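Local structure of CMP-sialic acid transporter 1 (Zea mays, 6I1R) at residues T235-M238 with V239-N242; W252-Y256 with S257-V261; I298-Q301 with M302-P306. The protein probably carries CMP-sialic acid from the cytoplasm into the Golgi lumen in exchange for CMP, and holds CMP in an outward-facing pocket in this structure. The protein carries 5 engineered substitutions. All blocks are in the same frame, centred on the assembly; numbering follows the deposited sequence.

How the interactions relate
Interactions 1 and 2 share helix 234-256. Interaction 1 lies near its start and interaction 2 at its far end, where the chain passes into helix 259-279. Their centres are about 24 Å apart, and they do not touch. Interaction 3 lies at the end of helix 287-304, which follows helix 259-279 in the chain, with its centre about 17 Å from that of interaction 2. These two meet directly: Ile260 CD1 packs on Tyr303 OH at 3.3 Å, and Val261 CG2 on Phe304 CE1 at 4.0 Å. None of the three is a CMP contact. The side chains of Val240 in interaction 1 and Met254 in interaction 2 lie about 12 Å and about 11 Å from the bound nucleotide.

Interaction 1: T235-M238 with V239-N242; sequences TTWM and VVFN
Thr235 to Asn242 form two continuous turns of transmembrane helix 234-256, tied by successive alpha-helical i to i+4 bonds. Val239 N gives its hydrogen to Thr235 O at 3.2 Å, and Val240 N bonds to Thr236 O in the next step. Phe241 N reaches Trp237 O at 3.1 Å in a nearly straight bond, with an N-H...O angle of 169°. Asn242 N meets Met238 O at 2.8 Å.

The side-chain contact proper joins Trp237 and Val240, one turn apart. The six-membered part of the indole approaches the valine obliquely, with Trp237 CE3 4.3 Å from Val240 CG1. This methyl lies anti to the valine's backbone N (chi1 168°); the other, CG2, sits 3.4 Å from Thr236 O. Phe241 turns one ring face over the carbonyl oxygen of Trp237, with CD2 3.4 Å from Trp237 O. Outside these turns, Trp237 meets Phe229 edge-to-face, and Thr236 OG1 bonds to Ser233 OG. Trp237 and Val240 both touch Leu40 of helix 37-59, while Met238 and Asn242 lean on helix 3-24.

The polar bonding across these turns is thus carried by the backbone, and the one side-chain pair, Trp237 with Val240, is apolar. This suits a membrane-spanning helix. Its Val240 side packs on helix 37-59, which supplies Pro38, Glu42 and Lys45 to the CMP pocket.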
ATOM      1  N   THR B 235     -16.764  -0.370  -3.673  1.00 85.52           N
ATOM      2  CA  THR B 235     -15.954  -1.590  -3.887  1.00 85.83           C
ATOM      3  C   THR B 235     -15.371  -2.042  -2.548  1.00 83.51           C
ATOM      4  O   THR B 235     -15.377  -3.233  -2.271  1.00 83.23           O
ATOM      5  CB  THR B 235     -14.861  -1.494  -4.967  1.00 87.25           C
ATOM      6  OG1 THR B 235     -13.610  -0.940  -4.562  1.00 88.98           O
ATOM      7  CG2 THR B 235     -15.289  -0.724  -6.185  1.00 87.73           C
ATOM      8  N   THR B 236     -14.923  -1.114  -1.704  1.00 80.16           N
ATOM      9  CA  THR B 236     -14.426  -1.490  -0.380  1.00 78.02           C
ATOM     10  C   THR B 236     -15.494  -2.313   0.354  1.00 74.96           C
ATOM     11  O   THR B 236     -15.180  -3.344   0.942  1.00 74.25           O
ATOM     12  CB  THR B 236     -14.020  -0.268   0.453  1.00 78.67           C
ATOM     13  OG1 THR B 236     -13.294   0.642  -0.375  1.00 80.59           O
ATOM     14  CG2 THR B 236     -13.170  -0.641   1.645  1.00 78.08           C
ATOM     15  N   TRP B 237     -16.746  -1.858   0.298  1.00 72.79           N
ATOM     16  CA  TRP B 237     -17.852  -2.541   0.978  1.00 71.85           C
ATOM     17  C   TRP B 237     -18.152  -3.888   0.308  1.00 72.02           C
ATOM     18  O   TRP B 237     -18.608  -4.817   0.982  1.00 72.59           O
ATOM     19  CB  TRP B 237     -19.106  -1.658   1.038  1.00 71.93           C
ATOM     20  CG  TRP B 237     -19.078  -0.625   2.125  1.00 71.59           C
ATOM     21  CD1 TRP B 237     -18.992   0.728   1.968  1.00 71.46           C
ATOM     22  CD2 TRP B 237     -19.134  -0.860   3.544  1.00 71.08           C
ATOM     23  NE1 TRP B 237     -18.991   1.350   3.187  1.00 71.77           N
ATOM     24  CE2 TRP B 237     -19.077   0.403   4.172  1.00 71.37           C
ATOM     25  CE3 TRP B 237     -19.225  -2.006   4.344  1.00 70.87           C
ATOM     26  CZ2 TRP B 237     -19.108   0.546   5.560  1.00 71.28           C
ATOM     27  CZ3 TRP B 237     -19.255  -1.864   5.715  1.00 70.81           C
ATOM     28  CH2 TRP B 237     -19.198  -0.604   6.313  1.00 70.96           C
ATOM     29  N   MET B 238     -17.921  -3.991  -1.000  1.00 73.36           N
ATOM     30  CA  MET B 238     -18.135  -5.254  -1.708  1.00 72.65           C
ATOM     31  C   MET B 238     -17.219  -6.339  -1.122  1.00 68.97           C
ATOM     32  O   MET B 238     -17.677  -7.457  -0.876  1.00 65.88           O
ATOM     33  CB  MET B 238     -17.875  -5.119  -3.212  1.00 76.46           C
ATOM     34  CG  MET B 238     -19.054  -4.546  -3.981  1.00 79.83           C
ATOM     35  SD  MET B 238     -18.686  -4.244  -5.732  1.00 86.74           S
ATOM     36  CE  MET B 238     -18.858  -5.896  -6.404  1.00 85.87           C
ATOM     37  N   VAL B 239     -15.950  -6.010  -0.873  1.00 67.72           N
ATOM     38  CA  VAL B 239     -14.991  -7.030  -0.412  1.00 68.63           C
ATOM     39  C   VAL B 239     -15.275  -7.348   1.064  1.00 68.60           C
ATOM     40  O   VAL B 239     -15.029  -8.471   1.493  1.00 69.29           O
ATOM     41  CB  VAL B 239     -13.511  -6.643  -0.635  1.00 69.04           C
ATOM     42  CG1 VAL B 239     -13.317  -5.715  -1.824  1.00 69.20           C
ATOM     43  CG2 VAL B 239     -12.857  -6.052   0.606  1.00 69.31           C
ATOM     44  N   VAL B 240     -15.783  -6.381   1.831  1.00 68.07           N
ATOM     45  CA  VAL B 240     -16.137  -6.633   3.235  1.00 68.58           C
ATOM     46  C   VAL B 240     -17.220  -7.718   3.276  1.00 69.22           C
ATOM     47  O   VAL B 240     -17.116  -8.674   4.049  1.00 69.80           O
ATOM     48  CB  VAL B 240     -16.595  -5.355   3.966  1.00 68.19           C
ATOM     49  CG1 VAL B 240     -17.241  -5.666   5.309  1.00 67.73           C
ATOM     50  CG2 VAL B 240     -15.451  -4.368   4.149  1.00 67.82           C
ATOM     51  N   PHE B 241     -18.246  -7.559   2.444  1.00 69.65           N
ATOM     52  CA  PHE B 241     -19.310  -8.556   2.338  1.00 70.07           C
ATOM     53  C   PHE B 241     -18.743  -9.859   1.766  1.00 68.88           C
ATOM     54  O   PHE B 241     -19.022 -10.941   2.284  1.00 68.06           O
ATOM     55  CB  PHE B 241     -20.465  -8.039   1.473  1.00 71.16           C
ATOM     56  CG  PHE B 241     -21.216  -6.853   2.029  1.00 73.66           C
ATOM     57  CD1 PHE B 241     -21.393  -6.689   3.396  1.00 74.35           C
ATOM     58  CD2 PHE B 241     -21.777  -5.912   1.177  1.00 75.29           C
ATOM     59  CE1 PHE B 241     -22.095  -5.603   3.897  1.00 74.28           C
ATOM     60  CE2 PHE B 241     -22.478  -4.826   1.680  1.00 75.41           C
ATOM     61  CZ  PHE B 241     -22.635  -4.674   3.039  1.00 75.62           C
ATOM     62  N   ASN B 242     -17.935  -9.744   0.716  1.00 68.09           N
ATOM     63  CA  ASN B 242     -17.390 -10.912   0.041  1.00 68.50           C
ATOM     64  C   ASN B 242     -16.492 -11.711   0.995  1.00 67.16           C
ATOM     65  O   ASN B 242     -16.490 -12.939   0.945  1.00 67.33           O
ATOM     66  CB  ASN B 242     -16.618 -10.533  -1.224  1.00 69.21           C
ATOM     67  CG  ASN B 242     -16.644 -11.634  -2.261  1.00 70.41           C
ATOM     68  OD1 ASN B 242     -16.568 -11.365  -3.456  1.00 73.03           O
ATOM     69  ND2 ASN B 242     -16.783 -12.873  -1.818  1.00 70.65           N
TER

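Interaction 2: W252-Y256 with S257-V261; sequences WLMKY and SDNIV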
ATOM      1  N   TRP B 252     -19.012 -23.492   7.401  1.00 60.41           N
ATOM      2  CA  TRP B 252     -19.863 -24.589   6.936  1.00 58.00           C
ATOM      3  C   TRP B 252     -19.001 -25.833   6.681  1.00 57.64           C
ATOM      4  O   TRP B 252     -19.327 -26.928   7.148  1.00 55.97           O
ATOM      5  CB  TRP B 252     -20.657 -24.182   5.686  1.00 56.35           C
ATOM      6  CG  TRP B 252     -21.778 -25.121   5.358  1.00 54.94           C
ATOM      7  CD1 TRP B 252     -23.096 -24.972   5.677  1.00 53.73           C
ATOM      8  CD2 TRP B 252     -21.674 -26.377   4.664  1.00 53.49           C
ATOM      9  NE1 TRP B 252     -23.820 -26.042   5.224  1.00 52.07           N
ATOM     10  CE2 TRP B 252     -22.975 -26.922   4.602  1.00 52.75           C
ATOM     11  CE3 TRP B 252     -20.615 -27.092   4.094  1.00 52.99           C
ATOM     12  CZ2 TRP B 252     -23.238 -28.145   3.988  1.00 54.02           C
ATOM     13  CZ3 TRP B 252     -20.876 -28.301   3.487  1.00 53.87           C
ATOM     14  CH2 TRP B 252     -22.171 -28.818   3.436  1.00 54.32           C
ATOM     15  N   LEU B 253     -17.892 -25.643   5.966  1.00 59.66           N
ATOM     16  CA  LEU B 253     -16.996 -26.746   5.581  1.00 60.02           C
ATOM     17  C   LEU B 253     -16.247 -27.281   6.809  1.00 59.86           C
ATOM     18  O   LEU B 253     -15.937 -28.471   6.868  1.00 59.53           O
ATOM     19  CB  LEU B 253     -16.005 -26.259   4.518  1.00 61.07           C
ATOM     20  CG  LEU B 253     -16.583 -26.005   3.125  1.00 62.49           C
ATOM     21  CD1 LEU B 253     -15.525 -25.409   2.208  1.00 63.08           C
ATOM     22  CD2 LEU B 253     -17.146 -27.281   2.518  1.00 63.07           C
ATOM     23  N   MET B 254     -15.942 -26.410   7.772  1.00 59.84           N
ATOM     24  CA  MET B 254     -15.334 -26.851   9.032  1.00 60.05           C
ATOM     25  C   MET B 254     -16.296 -27.804   9.755  1.00 59.74           C
ATOM     26  O   MET B 254     -15.851 -28.719  10.444  1.00 58.81           O
ATOM     27  CB  MET B 254     -15.005 -25.672   9.955  1.00 59.83           C
ATOM     28  CG  MET B 254     -13.948 -24.722   9.417  1.00 59.64           C
ATOM     29  SD  MET B 254     -12.327 -25.491   9.193  1.00 59.77           S
ATOM     30  CE  MET B 254     -12.448 -26.029   7.487  1.00 61.03           C
ATOM     31  N   LYS B 255     -17.602 -27.595   9.584  1.00 60.91           N
ATOM     32  CA  LYS B 255     -18.605 -28.423  10.256  1.00 62.26           C
ATOM     33  C   LYS B 255     -18.911 -29.664   9.405  1.00 64.08           C
ATOM     34  O   LYS B 255     -18.655 -30.789   9.838  1.00 66.53           O
ATOM     35  CB  LYS B 255     -19.878 -27.614  10.534  1.00 61.93           C
ATOM     36  CG  LYS B 255     -20.547 -27.918  11.868  1.00 62.72           C
ATOM     37  CD  LYS B 255     -22.061 -27.868  11.842  1.00 62.03           C
ATOM     38  CE  LYS B 255     -22.695 -27.726  13.210  1.00 60.91           C
ATOM     39  NZ  LYS B 255     -21.997 -28.530  14.243  1.00 61.25           N
ATOM     40  N   TYR B 256     -19.434 -29.455   8.199  1.00 65.00           N
ATOM     41  CA  TYR B 256     -19.986 -30.544   7.385  1.00 67.11           C
ATOM     42  C   TYR B 256     -18.974 -31.038   6.342  1.00 68.16           C
ATOM     43  O   TYR B 256     -19.344 -31.794   5.441  1.00 68.91           O
ATOM     44  CB  TYR B 256     -21.279 -30.080   6.709  1.00 68.80           C
ATOM     45  CG  TYR B 256     -22.341 -29.629   7.679  1.00 70.53           C
ATOM     46  CD1 TYR B 256     -22.385 -28.319   8.126  1.00 70.74           C
ATOM     47  CD2 TYR B 256     -23.286 -30.514   8.173  1.00 71.54           C
ATOM     48  CE1 TYR B 256     -23.352 -27.894   9.020  1.00 71.23           C
ATOM     49  CE2 TYR B 256     -24.259 -30.106   9.072  1.00 71.69           C
ATOM     50  CZ  TYR B 256     -24.291 -28.790   9.499  1.00 71.48           C
ATOM     51  OH  TYR B 256     -25.240 -28.373  10.387  1.00 72.45           O
ATOM     52  N   SER B 257     -17.710 -30.634   6.444  1.00 68.03           N
ATOM     53  CA  SER B 257     -16.704 -31.115   5.501  1.00 67.08           C
ATOM     54  C   SER B 257     -15.348 -31.220   6.206  1.00 65.67           C
ATOM     55  O   SER B 257     -15.295 -31.676   7.341  1.00 66.34           O
ATOM     56  CB  SER B 257     -16.655 -30.238   4.280  1.00 67.62           C
ATOM     57  OG  SER B 257     -15.925 -30.874   3.243  1.00 67.26           O
ATOM     58  N   ASP B 258     -14.263 -30.824   5.540  1.00 65.21           N
ATOM     59  CA  ASP B 258     -12.936 -30.879   6.146  1.00 63.99           C
ATOM     60  C   ASP B 258     -12.033 -29.805   5.530  1.00 63.43           C
ATOM     61  O   ASP B 258     -12.354 -29.227   4.492  1.00 60.58           O
ATOM     62  CB  ASP B 258     -12.312 -32.268   5.990  1.00 62.85           C
ATOM     63  CG  ASP B 258     -12.336 -32.805   4.571  1.00 62.06           C
ATOM     64  OD1 ASP B 258     -11.935 -32.059   3.656  1.00 60.50           O
ATOM     65  OD2 ASP B 258     -12.752 -33.968   4.394  1.00 62.66           O
ATOM     66  N   ASN B 259     -10.890 -29.591   6.184  1.00 64.53           N
ATOM     67  CA  ASN B 259      -9.892 -28.585   5.797  1.00 65.67           C
ATOM     68  C   ASN B 259      -9.335 -28.858   4.395  1.00 65.52           C
ATOM     69  O   ASN B 259      -8.943 -27.923   3.697  1.00 66.99           O
ATOM     70  CB  ASN B 259      -8.716 -28.535   6.779  1.00 66.36           C
ATOM     71  CG  ASN B 259      -8.752 -27.322   7.680  1.00 67.28           C
ATOM     72  OD1 ASN B 259      -8.472 -26.209   7.241  1.00 69.91           O
ATOM     73  ND2 ASN B 259      -9.084 -27.531   8.943  1.00 67.46           N
ATOM     74  N   ILE B 260      -9.267 -30.122   3.997  1.00 64.52           N
ATOM     75  CA  ILE B 260      -8.634 -30.456   2.728  1.00 65.16           C
ATOM     76  C   ILE B 260      -9.543 -29.995   1.580  1.00 65.62           C
ATOM     77  O   ILE B 260      -9.044 -29.517   0.561  1.00 67.64           O
ATOM     78  CB  ILE B 260      -8.267 -31.952   2.661  1.00 65.73           C
ATOM     79  CG1 ILE B 260      -7.232 -32.305   3.734  1.00 65.11           C
ATOM     80  CG2 ILE B 260      -7.784 -32.327   1.267  1.00 66.28           C
ATOM     81  CD1 ILE B 260      -7.060 -33.783   3.977  1.00 65.56           C
ATOM     82  N   VAL B 261     -10.860 -30.093   1.752  1.00 65.03           N
ATOM     83  CA  VAL B 261     -11.793 -29.530   0.766  1.00 64.64           C
ATOM     84  C   VAL B 261     -11.617 -28.005   0.732  1.00 65.05           C
ATOM     85  O   VAL B 261     -11.661 -27.399  -0.341  1.00 64.67           O
ATOM     86  CB  VAL B 261     -13.255 -29.929   1.055  1.00 63.54           C
ATOM     87  CG1 VAL B 261     -14.242 -29.126   0.217  1.00 63.57           C
ATOM     88  CG2 VAL B 261     -13.484 -31.418   0.851  1.00 63.72           C
TER
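Leu253 and Met254 pack against Ser257, Asn259 and Val261 across a tight helix-to-helix connection, where helix 234-256 gives way to helix 259-279. The contact is local and largely buried. Its defining motif is the N-cap at Asp258. OD1 of this residue accepts from Val261 N at 2.9 Å, with an N-H...O angle of 157°, and the hydrogen arrives nearly end-on to the C-O bond. The carboxylate thereby occupies a backbone N-H at the start of the helix, and its negative charge probably also suits the positive end of the helix dipole. OD2 also has a long, weak ion pair with Arg122.

The packing runs along two lines. On one, Leu253 CD2 touches Ser257 CB at 3.5 Å and continues to Val261 CG1 at 4.1 Å; helix 3-24 closes over Leu253 and Val261. On the other, the Met254 chain bends at chi2 (-63°) and again at chi3, which carries its sulfur and methyl back to the amide of Asn259. SD lies 3.8 Å from Asn259 ND2, and CE lies 3.9 Å from Asn259 CG. The same ND2 is hydrogen-bonded to Gly177 O of helix 160-186, so the amide links the connection to that helix. With an alanine in place of Asn259, Gly177 O would probably lose this donor and a gap would open beside the methionine methyl. From helix 160-186, Lys185 NZ also bonds to Lys255 O. Four residues after Trp252, Tyr256 puts CD1 3.8 Å above the plane of the Trp252 indole, over its centre.

Interaction 3: I298-Q301 with M302-P306; sequences ISLQ and MYFMP
Met302 N bonds to Ile298 O at 2.9 Å, almost straight at 174°, and Phe304 N bonds to Leu300 O, also at 2.9 Å. These are i to i+4 bonds in the last turns of transmembrane helix 287-304. Tyr303 N to Ser299 O is longer and weak. Ser299 O also accepts from Tyr264 OH, and Ser299 OG is bonded to Ala131 O of helix 126-143. Helical geometry is lost at Met305.

The side chains pair up in the same spacing. Ile298 CG2 sits 3.9 Å from Met302 SD, and Met302 goes on to touch Ile127 and Leu134. Leu300 slants across Phe304, with CD1 3.8 Å from Phe304 CE2. Both also reach Tyr264 of helix 259-279. Gln301 and Met305 run side by side in the same direction. The Met305 chain, extended at first with CG anti to the backbone N (chi1 -154°), bends at chi3 and lays its CE methyl along the glutamine chain, 3.7 Å from Gln301 CD. Elsewhere on this turn, Tyr303 CD1 lies 3.5 Å above the plane of the Phe304 ring, over its centre.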
ATOM      1  N   ILE B 298      -5.063 -32.719 -11.961  1.00 65.77           N
ATOM      2  CA  ILE B 298      -4.708 -34.121 -11.709  1.00 64.76           C
ATOM      3  C   ILE B 298      -4.664 -34.363 -10.194  1.00 64.56           C
ATOM      4  O   ILE B 298      -5.096 -35.416  -9.729  1.00 65.10           O
ATOM      5  CB  ILE B 298      -3.387 -34.496 -12.416  1.00 64.00           C
ATOM      6  CG1 ILE B 298      -3.625 -34.782 -13.901  1.00 63.11           C
ATOM      7  CG2 ILE B 298      -2.693 -35.661 -11.722  1.00 63.83           C
ATOM      8  CD1 ILE B 298      -2.370 -34.816 -14.739  1.00 63.35           C
ATOM      9  N   SER B 299      -4.154 -33.400  -9.429  1.00 64.29           N
ATOM     10  CA  SER B 299      -4.162 -33.503  -7.967  1.00 65.04           C
ATOM     11  C   SER B 299      -5.604 -33.591  -7.444  1.00 67.10           C
ATOM     12  O   SER B 299      -5.855 -34.241  -6.428  1.00 66.38           O
ATOM     13  CB  SER B 299      -3.425 -32.357  -7.327  1.00 63.20           C
ATOM     14  OG  SER B 299      -3.418 -32.493  -5.914  1.00 59.77           O
ATOM     15  N   LEU B 300      -6.539 -32.931  -8.126  1.00 69.57           N
ATOM     16  CA  LEU B 300      -7.953 -32.985  -7.742  1.00 72.38           C
ATOM     17  C   LEU B 300      -8.474 -34.411  -7.950  1.00 74.07           C
ATOM     18  O   LEU B 300      -9.019 -35.025  -7.032  1.00 75.22           O
ATOM     19  CB  LEU B 300      -8.750 -31.979  -8.581  1.00 73.22           C
ATOM     20  CG  LEU B 300     -10.166 -31.681  -8.088  1.00 74.43           C
ATOM     21  CD1 LEU B 300     -10.179 -30.481  -7.152  1.00 74.41           C
ATOM     22  CD2 LEU B 300     -11.111 -31.444  -9.257  1.00 75.62           C
ATOM     23  N   GLN B 301      -8.277 -34.928  -9.159  1.00 74.88           N
ATOM     24  CA  GLN B 301      -8.751 -36.259  -9.525  1.00 74.38           C
ATOM     25  C   GLN B 301      -8.196 -37.291  -8.532  1.00 74.03           C
ATOM     26  O   GLN B 301      -8.957 -38.056  -7.950  1.00 71.50           O
ATOM     27  CB  GLN B 301      -8.356 -36.581 -10.968  1.00 74.67           C
ATOM     28  CG  GLN B 301      -9.128 -35.767 -11.999  1.00 75.16           C
ATOM     29  CD  GLN B 301      -8.738 -36.100 -13.418  1.00 76.29           C
ATOM     30  OE1 GLN B 301      -7.573 -36.348 -13.723  1.00 77.89           O
ATOM     31  NE2 GLN B 301      -9.719 -36.098 -14.305  1.00 76.25           N
ATOM     32  N   MET B 302      -6.884 -37.279  -8.317  1.00 75.59           N
ATOM     33  CA  MET B 302      -6.232 -38.238  -7.414  1.00 77.43           C
ATOM     34  C   MET B 302      -6.959 -38.279  -6.065  1.00 76.86           C
ATOM     35  O   MET B 302      -7.294 -39.356  -5.574  1.00 76.68           O
ATOM     36  CB  MET B 302      -4.764 -37.872  -7.175  1.00 79.39           C
ATOM     37  CG  MET B 302      -3.879 -38.179  -8.358  1.00 81.95           C
ATOM     38  SD  MET B 302      -2.258 -37.396  -8.304  1.00 86.88           S
ATOM     39  CE  MET B 302      -1.550 -38.150  -6.841  1.00 86.18           C
ATOM     40  N   TYR B 303      -7.203 -37.112  -5.476  1.00 76.95           N
ATOM     41  CA  TYR B 303      -7.708 -37.049  -4.107  1.00 77.31           C
ATOM     42  C   TYR B 303      -9.200 -37.405  -4.051  1.00 77.66           C
ATOM     43  O   TYR B 303      -9.635 -38.057  -3.101  1.00 77.15           O
ATOM     44  CB  TYR B 303      -7.485 -35.665  -3.495  1.00 77.80           C
ATOM     45  CG  TYR B 303      -7.908 -35.579  -2.052  1.00 78.22           C
ATOM     46  CD1 TYR B 303      -9.219 -35.291  -1.708  1.00 79.08           C
ATOM     47  CD2 TYR B 303      -7.010 -35.829  -1.027  1.00 78.57           C
ATOM     48  CE1 TYR B 303      -9.623 -35.234  -0.384  1.00 80.24           C
ATOM     49  CE2 TYR B 303      -7.395 -35.772   0.303  1.00 78.78           C
ATOM     50  CZ  TYR B 303      -8.708 -35.475   0.625  1.00 79.69           C
ATOM     51  OH  TYR B 303      -9.098 -35.416   1.932  1.00 80.44           O
ATOM     52  N   PHE B 304      -9.977 -36.960  -5.038  1.00 79.06           N
ATOM     53  CA  PHE B 304     -11.443 -37.021  -4.958  1.00 81.06           C
ATOM     54  C   PHE B 304     -12.005 -38.170  -5.805  1.00 81.76           C
ATOM     55  O   PHE B 304     -13.113 -38.637  -5.537  1.00 82.04           O
ATOM     56  CB  PHE B 304     -12.054 -35.688  -5.396  1.00 82.57           C
ATOM     57  CG  PHE B 304     -11.770 -34.537  -4.466  1.00 83.57           C
ATOM     58  CD1 PHE B 304     -12.469 -34.397  -3.277  1.00 84.11           C
ATOM     59  CD2 PHE B 304     -10.802 -33.595  -4.775  1.00 84.03           C
ATOM     60  CE1 PHE B 304     -12.205 -33.339  -2.419  1.00 85.38           C
ATOM     61  CE2 PHE B 304     -10.541 -32.537  -3.918  1.00 85.31           C
ATOM     62  CZ  PHE B 304     -11.242 -32.410  -2.742  1.00 85.76           C
ATOM     63  N   MET B 305     -11.267 -38.614  -6.820  1.00 82.91           N
ATOM     64  CA  MET B 305     -11.741 -39.680  -7.699  1.00 83.09           C
ATOM     65  C   MET B 305     -11.907 -40.960  -6.869  1.00 80.32           C
ATOM     66  O   MET B 305     -11.006 -41.319  -6.110  1.00 78.30           O
ATOM     67  CB  MET B 305     -10.756 -39.925  -8.850  1.00 86.53           C
ATOM     68  CG  MET B 305     -11.384 -40.514 -10.097  1.00 89.42           C
ATOM     69  SD  MET B 305     -10.198 -40.688 -11.460  1.00 93.33           S
ATOM     70  CE  MET B 305     -10.517 -39.186 -12.384  1.00 93.44           C
ATOM     71  N   PRO B 306     -13.075 -41.629  -6.976  1.00 79.69           N
ATOM     72  CA  PRO B 306     -13.260 -42.931  -6.327  1.00 79.38           C
ATOM     73  C   PRO B 306     -12.183 -43.911  -6.813  1.00 79.94           C
ATOM     74  O   PRO B 306     -11.837 -43.901  -7.994  1.00 80.48           O
ATOM     75  CB  PRO B 306     -14.664 -43.402  -6.730  1.00 78.12           C
ATOM     76  CG  PRO B 306     -15.383 -42.128  -7.073  1.00 77.43           C
ATOM     77  CD  PRO B 306     -14.309 -41.249  -7.677  1.00 78.87           C
TER